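Local coordinates for CLIP-associating protein 2 (Mus musculus, PDB 3WOZ) that probably binds tubulin through HEAT-repeat TOG domains, which contribute to the control of microtubule dynamics, at residues I114-F119 against L148-T153; I127-T132 against R170-R175; R161-S166 against I197-L202; T178-P183 against K190-V195. All coordinates share one frame; numbering follows the deposited sequence.

The four contacts join five successive helices, 102-118, 121-133, 141-155, 167-179 and 186-202, and the loop preceding helix 167-179, in the C-terminal half of this all-helical TOG domain. Their centres lie about 12 to 18 Å apart, interactions 2 and 3 being closest. Along the chain interactions 1 and 2 alternate their segments, as do 2 and 3, while interaction 4 is nested within the loop closed by interaction 3. Helix 167-179 serves interactions 2 and 4, and helix 186-202 serves 3 and 4. Tyr150 and Ile151 of interaction 1 pack on Leu128 of interaction 2. Interactions 1 and 2 each join a helix to the next but one, and interaction 4 joins sequence neighbours, within one layered array.

Interaction 1: residues I114-F119 against L148-T153; sequences ITRESF and LKYIET
Arg116 and Tyr150 each swing CG anti to the backbone N (chi1 -152° and -166°), and their side chains slide past each other in opposite directions between helix 102-118 and helix 141-155. Both helices belong to the HEAT-repeat array of the TOG domain. The segment axes come no closer than 11.5 Å, so long side chains rather than close backbones make the contact. The arginine chain passes over the ring, with CD of Arg116 3.7 Å from the centroid of the Tyr150 ring in a CH-pi contact. A bend at chi3 then turns the guanidinium steeply, 74° from the ring plane, and its edge meets the phenol: NH1 of Arg116 lies 3.6 Å from CE2 of Tyr150. The methyl group of Thr153 comes over one guanidinium face, CG2 being 3.4 Å from NE of Arg116. Outside the two segments, NH2 of Arg116 forms a salt bridge with Asp113, which probably steadies the charged end. At the far end of the phenol, OH of Tyr150 reaches helix 102-118, 3.1 Å from CA of Arg116 and 3.8 Å from CG2 of Thr115. With Arg116 cut back to an alanine, the Tyr150 ring would probably lose the CD that covers one of its faces, and Asp113 the salt bridge to the guanidinium. Tyr150 also packs on Leu89 of helix 85-96. Thr153 is tied to its own helix: its OG1 donates to Lys149 O at 2.9 Å, while its N donates to the same oxygen from the opposite face of the carbonyl plane.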
loop_
_atom_site.group_PDB
_atom_site.type_symbol
_atom_site.label_atom_id
_atom_site.label_comp_id
_atom_site.label_asym_id
_atom_site.label_seq_id
_atom_site.Cartn_x
_atom_site.Cartn_y
_atom_site.Cartn_z
ATOM N N ILE A 114 8.057 4.100 3.655
ATOM C CA ILE A 114 7.943 5.556 3.596
ATOM C C ILE A 114 6.467 5.969 3.619
ATOM O O ILE A 114 6.071 6.811 4.420
ATOM C CB ILE A 114 8.658 6.133 2.335
ATOM C CG1 ILE A 114 10.156 5.798 2.349
ATOM C CG2 ILE A 114 8.436 7.640 2.201
ATOM C CD1 ILE A 114 10.914 6.304 3.549
ATOM N N THR A 115 5.664 5.355 2.751
ATOM C CA THR A 115 4.214 5.582 2.716
ATOM C C THR A 115 3.598 5.404 4.096
ATOM O O THR A 115 2.876 6.272 4.571
ATOM C CB THR A 115 3.515 4.621 1.726
ATOM O OG1 THR A 115 4.094 4.781 0.430
ATOM C CG2 THR A 115 2.006 4.906 1.640
ATOM N N ARG A 116 3.908 4.284 4.737
ATOM C CA ARG A 116 3.306 3.920 6.019
ATOM C C ARG A 116 3.559 4.943 7.120
ATOM O O ARG A 116 2.702 5.142 7.984
ATOM C CB ARG A 116 3.800 2.544 6.456
ATOM C CG ARG A 116 2.831 1.756 7.332
ATOM C CD ARG A 116 3.188 0.263 7.289
ATOM N NE ARG A 116 4.606 0.080 7.583
ATOM C CZ ARG A 116 5.505 -0.468 6.770
ATOM N NH1 ARG A 116 5.171 -0.944 5.571
ATOM N NH2 ARG A 116 6.757 -0.552 7.182
ATOM N N GLU A 117 4.723 5.592 7.078
ATOM C CA GLU A 117 5.082 6.584 8.089
ATOM C C GLU A 117 4.757 8.020 7.672
ATOM O O GLU A 117 4.982 8.950 8.443
ATOM C CB GLU A 117 6.568 6.457 8.487
ATOM C CG GLU A 117 7.564 6.922 7.421
ATOM C CD GLU A 117 9.021 6.633 7.787
ATOM O OE1 GLU A 117 9.280 5.723 8.601
ATOM O OE2 GLU A 117 9.916 7.316 7.248
ATOM N N SER A 118 4.224 8.199 6.466
ATOM C CA SER A 118 4.002 9.547 5.929
ATOM C C SER A 118 2.533 10.010 5.882
ATOM O O SER A 118 2.261 11.164 5.572
ATOM C CB SER A 118 4.621 9.673 4.533
ATOM O OG SER A 118 5.997 9.328 4.544
ATOM N N PHE A 119 1.599 9.118 6.190
ATOM C CA PHE A 119 0.173 9.420 6.010
ATOM C C PHE A 119 -0.630 9.052 7.249
ATOM O O PHE A 119 -0.218 8.167 7.989
ATOM C CB PHE A 119 -0.376 8.672 4.790
ATOM C CG PHE A 119 0.188 9.142 3.482
ATOM C CD1 PHE A 119 -0.341 10.262 2.841
ATOM C CD2 PHE A 119 1.244 8.460 2.879
ATOM C CE1 PHE A 119 0.175 10.696 1.624
ATOM C CE2 PHE A 119 1.770 8.891 1.663
ATOM C CZ PHE A 119 1.235 10.009 1.034
ATOM N N LEU A 148 -1.512 -8.223 3.836
ATOM C CA LEU A 148 -1.581 -8.642 5.239
ATOM C C LEU A 148 -0.388 -8.166 6.070
ATOM O O LEU A 148 -0.562 -7.653 7.181
ATOM C CB LEU A 148 -1.749 -10.164 5.350
ATOM C CG LEU A 148 -3.049 -10.774 4.797
ATOM C CD1 LEU A 148 -2.898 -12.286 4.592
ATOM C CD2 LEU A 148 -4.274 -10.444 5.676
ATOM N N LYS A 149 0.822 -8.329 5.536
ATOM C CA LYS A 149 2.017 -7.846 6.236
ATOM C C LYS A 149 1.934 -6.344 6.508
ATOM O O LYS A 149 2.315 -5.879 7.584
ATOM C CB LYS A 149 3.290 -8.172 5.454
ATOM C CG LYS A 149 3.767 -9.604 5.614
ATOM C CD LYS A 149 5.071 -9.812 4.861
ATOM C CE LYS A 149 5.744 -11.130 5.219
ATOM N NZ LYS A 149 6.836 -11.419 4.238
ATOM N N TYR A 150 1.418 -5.597 5.538
ATOM C CA TYR A 150 1.271 -4.154 5.681
ATOM C C TYR A 150 0.232 -3.806 6.755
ATOM O O TYR A 150 0.501 -2.967 7.622
ATOM C CB TYR A 150 0.928 -3.511 4.338
ATOM C CG TYR A 150 1.080 -2.004 4.307
ATOM C CD1 TYR A 150 0.107 -1.169 4.867
ATOM C CD2 TYR A 150 2.186 -1.410 3.706
ATOM C CE1 TYR A 150 0.240 0.217 4.833
ATOM C CE2 TYR A 150 2.322 -0.026 3.662
ATOM C CZ TYR A 150 1.347 0.779 4.233
ATOM O OH TYR A 150 1.477 2.148 4.187
ATOM N N ILE A 151 -0.934 -4.457 6.705
ATOM C CA ILE A 151 -1.949 -4.310 7.766
ATOM C C ILE A 151 -1.297 -4.513 9.119
ATOM O O ILE A 151 -1.383 -3.651 9.986
ATOM C CB ILE A 151 -3.105 -5.356 7.685
ATOM C CG1 ILE A 151 -3.613 -5.579 6.255
ATOM C CG2 ILE A 151 -4.236 -4.996 8.669
ATOM C CD1 ILE A 151 -4.497 -4.515 5.704
ATOM N N GLU A 152 -0.647 -5.665 9.286
ATOM C CA GLU A 152 -0.023 -6.025 10.553
ATOM C C GLU A 152 0.914 -4.930 11.059
ATOM O O GLU A 152 0.852 -4.560 12.228
ATOM C CB GLU A 152 0.731 -7.353 10.449
ATOM C CG GLU A 152 0.788 -8.090 11.784
ATOM C CD GLU A 152 2.134 -8.718 12.083
ATOM O OE1 GLU A 152 2.812 -9.192 11.144
ATOM O OE2 GLU A 152 2.505 -8.751 13.279
ATOM N N THR A 153 1.769 -4.411 10.178
ATOM C CA THR A 153 2.723 -3.362 10.560
ATOM C C THR A 153 2.006 -2.049 10.895
ATOM O O THR A 153 2.391 -1.346 11.829
ATOM C CB THR A 153 3.790 -3.144 9.470
ATOM O OG1 THR A 153 4.321 -4.411 9.063
ATOM C CG2 THR A 153 4.927 -2.270 9.981
#

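Interaction 2: residues I127-T132 against R170-R175; sequences ILMRFT and RLAVSR
Thr132, which faces Ala172 and Arg175, grips Leu128 O twice, from opposite faces of the carbonyl plane. Thr132 OG1 donates to Leu128 O at 2.7 Å, and Thr132 N donates to Leu128 O at 3.1 Å. The hydroxyl is thereby committed to its own helix, and CG2, anti to the backbone N, faces helix 167-179, 4.0 Å from Ala172 O. The carbonyl of Thr132 meets Arg175 differently. Its oxygen sits over one face of the guanidinium, 3.0 Å from NH2 of Arg175, where the angle is too poor for a hydrogen bond and the attraction is probably electrostatic. A leucine in place of Arg175 would probably leave Thr132 O without the nearby positive charge. The nearest CA atoms, of Met129 and Ala172, are 5.6 Å apart, a spacing the small alanine side chain probably allows. The Met129 residue is selenomethionine, and its bent chain lays SE 3.5 Å from CB of Ala172. The segment axes cross at 57° and come within 8.6 Å. Val133 extends the cover over Ala172, while helix 141-155 packs against other parts of segment 127-132, with Ile151 on Met129 and Ile147 on Phe131. Helix 85-96 adds Leu89 and Leu93 against Leu128.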
loop_
_atom_site.group_PDB
_atom_site.type_symbol
_atom_site.label_atom_id
_atom_site.label_comp_id
_atom_site.label_asym_id
_atom_site.label_seq_id
_atom_site.Cartn_x
_atom_site.Cartn_y
_atom_site.Cartn_z
ATOM N N ILE A 127 -8.248 2.419 3.281
ATOM C CA ILE A 127 -7.844 1.970 1.952
ATOM C C ILE A 127 -7.546 0.474 1.967
ATOM O O ILE A 127 -7.911 -0.245 1.036
ATOM C CB ILE A 127 -6.624 2.760 1.437
ATOM C CG1 ILE A 127 -7.055 4.169 1.027
ATOM C CG2 ILE A 127 -5.947 2.040 0.265
ATOM C CD1 ILE A 127 -5.957 5.179 1.095
ATOM N N LEU A 128 -6.903 0.016 3.035
ATOM C CA LEU A 128 -6.533 -1.386 3.158
ATOM C C LEU A 128 -7.745 -2.302 3.330
ATOM O O LEU A 128 -7.745 -3.434 2.847
ATOM C CB LEU A 128 -5.535 -1.579 4.300
ATOM C CG LEU A 128 -4.126 -0.991 4.115
ATOM C CD1 LEU A 128 -3.309 -1.192 5.371
ATOM C CD2 LEU A 128 -3.409 -1.593 2.930
HETATM N N MSE A 129 -8.778 -1.814 4.013
HETATM C CA MSE A 129 -9.998 -2.598 4.183
HETATM C C MSE A 129 -10.735 -2.773 2.852
HETATM O O MSE A 129 -11.109 -3.888 2.497
HETATM C CB MSE A 129 -10.903 -2.004 5.265
HETATM C CG MSE A 129 -10.335 -2.081 6.686
HETATM SE SE MSE A 129 -9.777 -3.854 7.303
HETATM C CE MSE A 129 -7.877 -3.785 6.851
ATOM N N ARG A 130 -10.906 -1.678 2.115
ATOM C CA ARG A 130 -11.513 -1.719 0.780
ATOM C C ARG A 130 -10.706 -2.565 -0.212
ATOM O O ARG A 130 -11.285 -3.310 -1.005
ATOM C CB ARG A 130 -11.723 -0.304 0.225
ATOM C CG ARG A 130 -12.908 0.444 0.840
ATOM C CD ARG A 130 -13.085 1.846 0.247
ATOM N NE ARG A 130 -11.990 2.747 0.612
ATOM C CZ ARG A 130 -11.933 3.454 1.740
ATOM N NH1 ARG A 130 -12.911 3.378 2.637
ATOM N NH2 ARG A 130 -10.888 4.238 1.976
ATOM N N PHE A 131 -9.378 -2.457 -0.159
ATOM C CA PHE A 131 -8.508 -3.211 -1.064
ATOM C C PHE A 131 -8.589 -4.721 -0.823
ATOM O O PHE A 131 -8.567 -5.504 -1.771
ATOM C CB PHE A 131 -7.059 -2.722 -0.959
ATOM C CG PHE A 131 -6.165 -3.193 -2.080
ATOM C CD1 PHE A 131 -6.558 -3.066 -3.410
ATOM C CD2 PHE A 131 -4.911 -3.730 -1.804
ATOM C CE1 PHE A 131 -5.728 -3.487 -4.445
ATOM C CE2 PHE A 131 -4.070 -4.150 -2.833
ATOM C CZ PHE A 131 -4.482 -4.031 -4.156
ATOM N N THR A 132 -8.691 -5.111 0.444
ATOM C CA THR A 132 -8.827 -6.514 0.832
ATOM C C THR A 132 -10.076 -7.155 0.212
ATOM O O THR A 132 -10.028 -8.295 -0.253
ATOM C CB THR A 132 -8.846 -6.663 2.370
ATOM O OG1 THR A 132 -7.614 -6.167 2.910
ATOM C CG2 THR A 132 -9.024 -8.123 2.791
ATOM N N ARG A 170 -15.832 -5.249 8.762
ATOM C CA ARG A 170 -16.427 -6.553 9.033
ATOM C C ARG A 170 -16.281 -7.469 7.816
ATOM O O ARG A 170 -15.982 -8.655 7.954
ATOM C CB ARG A 170 -17.901 -6.373 9.394
ATOM C CG ARG A 170 -18.527 -7.511 10.178
ATOM C CD ARG A 170 -19.730 -7.036 11.002
ATOM N NE ARG A 170 -20.626 -6.146 10.257
ATOM C CZ ARG A 170 -20.862 -4.871 10.567
ATOM N NH1 ARG A 170 -20.280 -4.312 11.623
ATOM N NH2 ARG A 170 -21.690 -4.154 9.820
ATOM N N LEU A 171 -16.492 -6.900 6.630
ATOM C CA LEU A 171 -16.351 -7.610 5.358
ATOM C C LEU A 171 -14.894 -8.008 5.088
ATOM O O LEU A 171 -14.632 -9.044 4.476
ATOM C CB LEU A 171 -16.890 -6.739 4.213
ATOM C CG LEU A 171 -16.971 -7.242 2.765
ATOM C CD1 LEU A 171 -18.033 -8.320 2.584
ATOM C CD2 LEU A 171 -17.240 -6.076 1.821
ATOM N N ALA A 172 -13.958 -7.182 5.554
ATOM C CA ALA A 172 -12.527 -7.430 5.357
ATOM C C ALA A 172 -11.992 -8.491 6.309
ATOM O O ALA A 172 -11.267 -9.396 5.888
ATOM C CB ALA A 172 -11.741 -6.143 5.498
ATOM N N VAL A 173 -12.354 -8.376 7.587
ATOM C CA VAL A 173 -11.927 -9.338 8.605
ATOM C C VAL A 173 -12.433 -10.755 8.292
ATOM O O VAL A 173 -11.725 -11.731 8.548
ATOM C CB VAL A 173 -12.324 -8.886 10.037
ATOM C CG1 VAL A 173 -12.079 -9.990 11.056
ATOM C CG2 VAL A 173 -11.547 -7.640 10.434
ATOM N N SER A 174 -13.639 -10.849 7.728
ATOM C CA SER A 174 -14.213 -12.122 7.272
ATOM C C SER A 174 -13.299 -12.834 6.280
ATOM O O SER A 174 -13.018 -14.022 6.428
ATOM C CB SER A 174 -15.581 -11.900 6.619
ATOM O OG SER A 174 -16.493 -11.315 7.523
ATOM N N ARG A 175 -12.850 -12.096 5.268
ATOM C CA ARG A 175 -11.936 -12.623 4.255
ATOM C C ARG A 175 -10.630 -13.114 4.868
ATOM O O ARG A 175 -10.124 -14.172 4.487
ATOM C CB ARG A 175 -11.653 -11.573 3.181
ATOM C CG ARG A 175 -12.852 -11.265 2.300
ATOM C CD ARG A 175 -12.456 -10.471 1.061
ATOM N NE ARG A 175 -11.549 -11.215 0.184
ATOM C CZ ARG A 175 -11.390 -10.972 -1.115
ATOM N NH1 ARG A 175 -10.540 -11.700 -1.829
ATOM N NH2 ARG A 175 -12.083 -10.006 -1.707
#

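Interaction 3: residues R161-S166 against I197-L202; sequences RDFTNS and ISLFEL
A loop-to-helix hydrophobic contact of the TOG domain is made where Phe163, in the loop leading to helix 167-179, places its ring against the last turns of helix 186-202. The phenyl group stands with CG anti to the backbone N (chi1 171°), and that carries it from the loop to the helix. Leu199 comes over one face of the ring through CB, and its branch tip meets the rim, CD1 of Leu199 lying 4.1 Å from CE2 of Phe163; the two side chains cross at about a right angle. Leu202 touches nearer the root of the phenyl group, with its CD2 3.9 Å from CB of Phe163. Contact is wholly apolar: no hydrogen bond joins the segments, and the nearest CA atoms, of Phe163 and Leu199, are 7.8 Å apart. Beyond Phe163 the loop shapes itself: Asn165 is the centre of an inverse gamma turn, with a weak bond of 3.0 Å from Ser166 N to Thr164 O, and Ser166 is the N-cap of the following helix. Helix 204-212 contributes Phe207 against Phe163 and Glu206 as acceptor for Asn165 N, Met158 packs on Phe163 and Leu202, and Phe125 of helix 121-133 reaches Leu199.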
loop_
_atom_site.group_PDB
_atom_site.type_symbol
_atom_site.label_atom_id
_atom_site.label_comp_id
_atom_site.label_asym_id
_atom_site.label_seq_id
_atom_site.Cartn_x
_atom_site.Cartn_y
_atom_site.Cartn_z
ATOM N N ARG A 161 -8.792 3.700 18.152
ATOM C CA ARG A 161 -10.004 4.213 17.501
ATOM C C ARG A 161 -9.845 4.435 15.989
ATOM O O ARG A 161 -10.726 5.007 15.337
ATOM C CB ARG A 161 -10.531 5.472 18.219
ATOM C CG ARG A 161 -12.007 5.853 17.936
ATOM C CD ARG A 161 -12.947 4.645 17.763
ATOM N NE ARG A 161 -13.066 3.823 18.967
ATOM C CZ ARG A 161 -13.301 2.511 18.967
ATOM N NH1 ARG A 161 -13.435 1.848 17.824
ATOM N NH2 ARG A 161 -13.392 1.853 20.117
ATOM N N ASP A 162 -8.731 3.962 15.432
ATOM C CA ASP A 162 -8.570 3.914 13.981
ATOM C C ASP A 162 -9.232 2.647 13.438
ATOM O O ASP A 162 -9.470 2.523 12.236
ATOM C CB ASP A 162 -7.089 3.949 13.590
ATOM C CG ASP A 162 -6.424 5.282 13.891
ATOM O OD1 ASP A 162 -5.197 5.284 14.120
ATOM O OD2 ASP A 162 -7.112 6.326 13.893
ATOM N N PHE A 163 -9.523 1.711 14.340
ATOM C CA PHE A 163 -10.160 0.448 13.991
ATOM C C PHE A 163 -11.573 0.371 14.576
ATOM O O PHE A 163 -11.747 0.303 15.796
ATOM C CB PHE A 163 -9.301 -0.725 14.468
ATOM C CG PHE A 163 -9.971 -2.067 14.343
ATOM C CD1 PHE A 163 -10.383 -2.759 15.477
ATOM C CD2 PHE A 163 -10.188 -2.640 13.095
ATOM C CE1 PHE A 163 -11.001 -4.006 15.369
ATOM C CE2 PHE A 163 -10.810 -3.885 12.979
ATOM C CZ PHE A 163 -11.218 -4.566 14.117
ATOM N N THR A 164 -12.572 0.381 13.695
ATOM C CA THR A 164 -13.977 0.365 14.109
ATOM C C THR A 164 -14.766 -0.784 13.479
ATOM O O THR A 164 -14.463 -1.231 12.365
ATOM C CB THR A 164 -14.697 1.700 13.786
ATOM O OG1 THR A 164 -14.521 2.023 12.402
ATOM C CG2 THR A 164 -14.154 2.838 14.638
ATOM N N ASN A 165 -15.778 -1.252 14.206
ATOM C CA ASN A 165 -16.687 -2.285 13.724
ATOM C C ASN A 165 -17.711 -1.701 12.752
ATOM O O ASN A 165 -18.827 -1.346 13.138
ATOM C CB ASN A 165 -17.377 -2.996 14.900
ATOM C CG ASN A 165 -18.255 -4.161 14.457
ATOM O OD1 ASN A 165 -18.083 -4.710 13.370
ATOM N ND2 ASN A 165 -19.203 -4.541 15.306
ATOM N N SER A 166 -17.302 -1.588 11.493
ATOM C CA SER A 166 -18.174 -1.134 10.417
ATOM C C SER A 166 -18.475 -2.303 9.482
ATOM O O SER A 166 -18.017 -3.422 9.720
ATOM C CB SER A 166 -17.517 0.015 9.653
ATOM O OG SER A 166 -16.226 -0.349 9.200
ATOM N N ILE A 197 -4.526 -11.318 15.124
ATOM C CA ILE A 197 -3.912 -11.126 16.437
ATOM C C ILE A 197 -3.695 -9.639 16.726
ATOM O O ILE A 197 -4.123 -9.139 17.770
ATOM C CB ILE A 197 -2.563 -11.903 16.563
ATOM C CG1 ILE A 197 -2.800 -13.421 16.653
ATOM C CG2 ILE A 197 -1.727 -11.400 17.748
ATOM C CD1 ILE A 197 -3.460 -13.908 17.944
ATOM N N SER A 198 -3.043 -8.944 15.795
ATOM C CA SER A 198 -2.715 -7.529 15.973
ATOM C C SER A 198 -3.954 -6.645 16.120
ATOM O O SER A 198 -3.976 -5.756 16.969
ATOM C CB SER A 198 -1.809 -7.020 14.846
ATOM O OG SER A 198 -2.344 -7.330 13.571
ATOM N N LEU A 199 -4.978 -6.893 15.305
ATOM C CA LEU A 199 -6.228 -6.130 15.397
ATOM C C LEU A 199 -6.964 -6.394 16.711
ATOM O O LEU A 199 -7.560 -5.482 17.286
ATOM C CB LEU A 199 -7.143 -6.407 14.199
ATOM C CG LEU A 199 -6.665 -6.003 12.798
ATOM C CD1 LEU A 199 -7.725 -6.340 11.761
ATOM C CD2 LEU A 199 -6.286 -4.525 12.713
ATOM N N PHE A 200 -6.906 -7.639 17.185
ATOM C CA PHE A 200 -7.489 -8.005 18.478
ATOM C C PHE A 200 -6.781 -7.274 19.616
ATOM O O PHE A 200 -7.436 -6.674 20.469
ATOM C CB PHE A 200 -7.433 -9.523 18.691
ATOM C CG PHE A 200 -8.038 -9.985 19.995
ATOM C CD1 PHE A 200 -9.418 -10.125 20.131
ATOM C CD2 PHE A 200 -7.226 -10.295 21.082
ATOM C CE1 PHE A 200 -9.980 -10.554 21.333
ATOM C CE2 PHE A 200 -7.780 -10.727 22.287
ATOM C CZ PHE A 200 -9.158 -10.858 22.410
ATOM N N GLU A 201 -5.449 -7.314 19.611
ATOM C CA GLU A 201 -4.645 -6.662 20.645
ATOM C C GLU A 201 -4.679 -5.135 20.562
ATOM O O GLU A 201 -4.451 -4.453 21.564
ATOM C CB GLU A 201 -3.199 -7.177 20.619
ATOM C CG GLU A 201 -3.032 -8.580 21.205
ATOM C CD GLU A 201 -1.585 -9.056 21.241
ATOM O OE1 GLU A 201 -1.341 -10.220 20.861
ATOM O OE2 GLU A 201 -0.693 -8.276 21.647
ATOM N N LEU A 202 -4.970 -4.602 19.376
ATOM C CA LEU A 202 -5.085 -3.158 19.185
ATOM C C LEU A 202 -6.344 -2.602 19.847
ATOM O O LEU A 202 -6.279 -1.636 20.609
ATOM C CB LEU A 202 -5.069 -2.797 17.694
ATOM C CG LEU A 202 -5.369 -1.339 17.332
ATOM C CD1 LEU A 202 -4.214 -0.420 17.713
ATOM C CD2 LEU A 202 -5.691 -1.209 15.859
#

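Interaction 4: residues T178-P183 against K190-V195; sequences TWTTEP and KAAQSV
Apolar contact centres on Ala192, whose methyl group points at the chain leaving helix 167-179. Ala192 CB lies 4.3 Å from Trp179 CB. The same methyl makes a van der Waals touch with a hydroxyl, Ala192 CB being 3.3 Å from Thr180 OG1. The small side chain lets the chains close in to 5.0 Å between CA of Thr180 and CA of Ala192. Gln193 lies beside Thr180, but the modelled detail of that pair is doubtful. Polar groups turn inward to their own chain. Thr180 OG1, set beside the backbone N, is hydrogen-bonded to Val176 O and Ile177 O; against the Ala192 methyl it makes van der Waals contact alone. Thr181 N bonds to Thr178 O at 2.9 Å. In the facing helix, Ser194 OG donates to Ala191 O at 2.7 Å, from the same face of the carbonyl plane as Val195 N. Charge enters at the margin, through a cation-pi contact of the Trp179 indole with Lys144, while Glu182 O accepts from Arg189. A helix ending, a short turn and a next helix folding back along it make a helical hairpin, as is typical of HEAT-repeat alpha-solenoids.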
loop_
_atom_site.group_PDB
_atom_site.type_symbol
_atom_site.label_atom_id
_atom_site.label_comp_id
_atom_site.label_asym_id
_atom_site.label_seq_id
_atom_site.Cartn_x
_atom_site.Cartn_y
_atom_site.Cartn_z
ATOM N N THR A 178 -10.734 -16.677 6.739
ATOM C CA THR A 178 -10.644 -17.838 5.855
ATOM C C THR A 178 -9.243 -18.006 5.275
ATOM O O THR A 178 -8.752 -19.132 5.150
ATOM C CB THR A 178 -11.686 -17.783 4.722
ATOM O OG1 THR A 178 -11.649 -16.496 4.095
ATOM C CG2 THR A 178 -13.085 -18.029 5.276
ATOM N N TRP A 179 -8.602 -16.885 4.942
ATOM C CA TRP A 179 -7.217 -16.885 4.469
ATOM C C TRP A 179 -6.268 -17.470 5.521
ATOM O O TRP A 179 -5.132 -17.839 5.212
ATOM C CB TRP A 179 -6.769 -15.469 4.076
ATOM C CG TRP A 179 -7.474 -14.886 2.870
ATOM C CD1 TRP A 179 -8.322 -15.535 2.016
ATOM C CD2 TRP A 179 -7.358 -13.544 2.372
ATOM N NE1 TRP A 179 -8.751 -14.679 1.029
ATOM C CE2 TRP A 179 -8.176 -13.452 1.222
ATOM C CE3 TRP A 179 -6.644 -12.410 2.785
ATOM C CZ2 TRP A 179 -8.302 -12.271 0.484
ATOM C CZ3 TRP A 179 -6.774 -11.231 2.050
ATOM C CH2 TRP A 179 -7.596 -11.175 0.911
ATOM N N THR A 180 -6.744 -17.558 6.759
ATOM C CA THR A 180 -5.956 -18.108 7.860
ATOM C C THR A 180 -5.909 -19.641 7.819
ATOM O O THR A 180 -5.090 -20.266 8.497
ATOM C CB THR A 180 -6.493 -17.636 9.226
ATOM O OG1 THR A 180 -7.051 -16.321 9.100
ATOM C CG2 THR A 180 -5.383 -17.601 10.243
ATOM N N THR A 181 -6.789 -20.235 7.021
ATOM C CA THR A 181 -6.816 -21.684 6.842
ATOM C C THR A 181 -6.218 -22.069 5.487
ATOM O O THR A 181 -6.165 -23.253 5.141
ATOM C CB THR A 181 -8.254 -22.262 6.978
ATOM O OG1 THR A 181 -9.104 -21.700 5.971
ATOM C CG2 THR A 181 -8.832 -21.960 8.353
ATOM N N GLU A 182 -5.762 -21.057 4.745
ATOM C CA GLU A 182 -5.242 -21.197 3.377
ATOM C C GLU A 182 -4.280 -22.376 3.204
ATOM O O GLU A 182 -3.184 -22.373 3.774
ATOM C CB GLU A 182 -4.583 -19.886 2.919
ATOM C CG GLU A 182 -4.056 -19.888 1.485
ATOM C CD GLU A 182 -5.134 -20.186 0.458
ATOM O OE1 GLU A 182 -5.971 -19.300 0.189
ATOM O OE2 GLU A 182 -5.138 -21.310 -0.085
ATOM N N PRO A 183 -4.698 -23.393 2.420
ATOM C CA PRO A 183 -3.889 -24.594 2.182
ATOM C C PRO A 183 -2.733 -24.373 1.200
ATOM O O PRO A 183 -1.691 -25.020 1.323
ATOM C CB PRO A 183 -4.904 -25.585 1.596
ATOM C CG PRO A 183 -5.930 -24.721 0.936
ATOM C CD PRO A 183 -6.038 -23.502 1.808
ATOM N N LYS A 190 0.210 -17.607 8.146
ATOM C CA LYS A 190 0.891 -16.873 9.212
ATOM C C LYS A 190 0.599 -15.373 9.168
ATOM O O LYS A 190 0.512 -14.722 10.217
ATOM C CB LYS A 190 2.404 -17.136 9.189
ATOM C CG LYS A 190 2.804 -18.599 9.428
ATOM C CD LYS A 190 2.375 -19.106 10.811
ATOM C CE LYS A 190 2.398 -20.629 10.877
ATOM N NZ LYS A 190 1.786 -21.145 12.137
ATOM N N ALA A 191 0.444 -14.833 7.959
ATOM C CA ALA A 191 0.172 -13.406 7.781
ATOM C C ALA A 191 -1.238 -13.037 8.246
ATOM O O ALA A 191 -1.427 -12.004 8.885
ATOM C CB ALA A 191 0.392 -12.991 6.332
ATOM N N ALA A 192 -2.212 -13.890 7.931
ATOM C CA ALA A 192 -3.599 -13.677 8.339
ATOM C C ALA A 192 -3.759 -13.735 9.858
ATOM O O ALA A 192 -4.414 -12.871 10.452
ATOM C CB ALA A 192 -4.513 -14.680 7.660
ATOM N N GLN A 193 -3.147 -14.743 10.477
ATOM C CA GLN A 193 -3.162 -14.900 11.930
ATOM C C GLN A 193 -2.604 -13.667 12.627
ATOM O O GLN A 193 -3.252 -13.102 13.510
ATOM C CB GLN A 193 -2.366 -16.136 12.352
ATOM C CG GLN A 193 -3.174 -17.412 12.332
ATOM C CD GLN A 193 -2.318 -18.656 12.251
ATOM O OE1 GLN A 193 -1.342 -18.803 12.988
ATOM N NE2 GLN A 193 -2.685 -19.568 11.356
ATOM N N SER A 194 -1.408 -13.254 12.212
ATOM C CA SER A 194 -0.769 -12.065 12.758
ATOM C C SER A 194 -1.666 -10.836 12.614
ATOM O O SER A 194 -1.742 -10.022 13.533
ATOM C CB SER A 194 0.600 -11.832 12.107
ATOM O OG SER A 194 0.484 -11.689 10.702
ATOM N N VAL A 195 -2.355 -10.715 11.478
ATOM C CA VAL A 195 -3.300 -9.611 11.265
ATOM C C VAL A 195 -4.450 -9.664 12.275
ATOM O O VAL A 195 -4.739 -8.668 12.938
ATOM C CB VAL A 195 -3.828 -9.556 9.809
ATOM C CG1 VAL A 195 -5.074 -8.677 9.696
ATOM C CG2 VAL A 195 -2.749 -9.030 8.886
#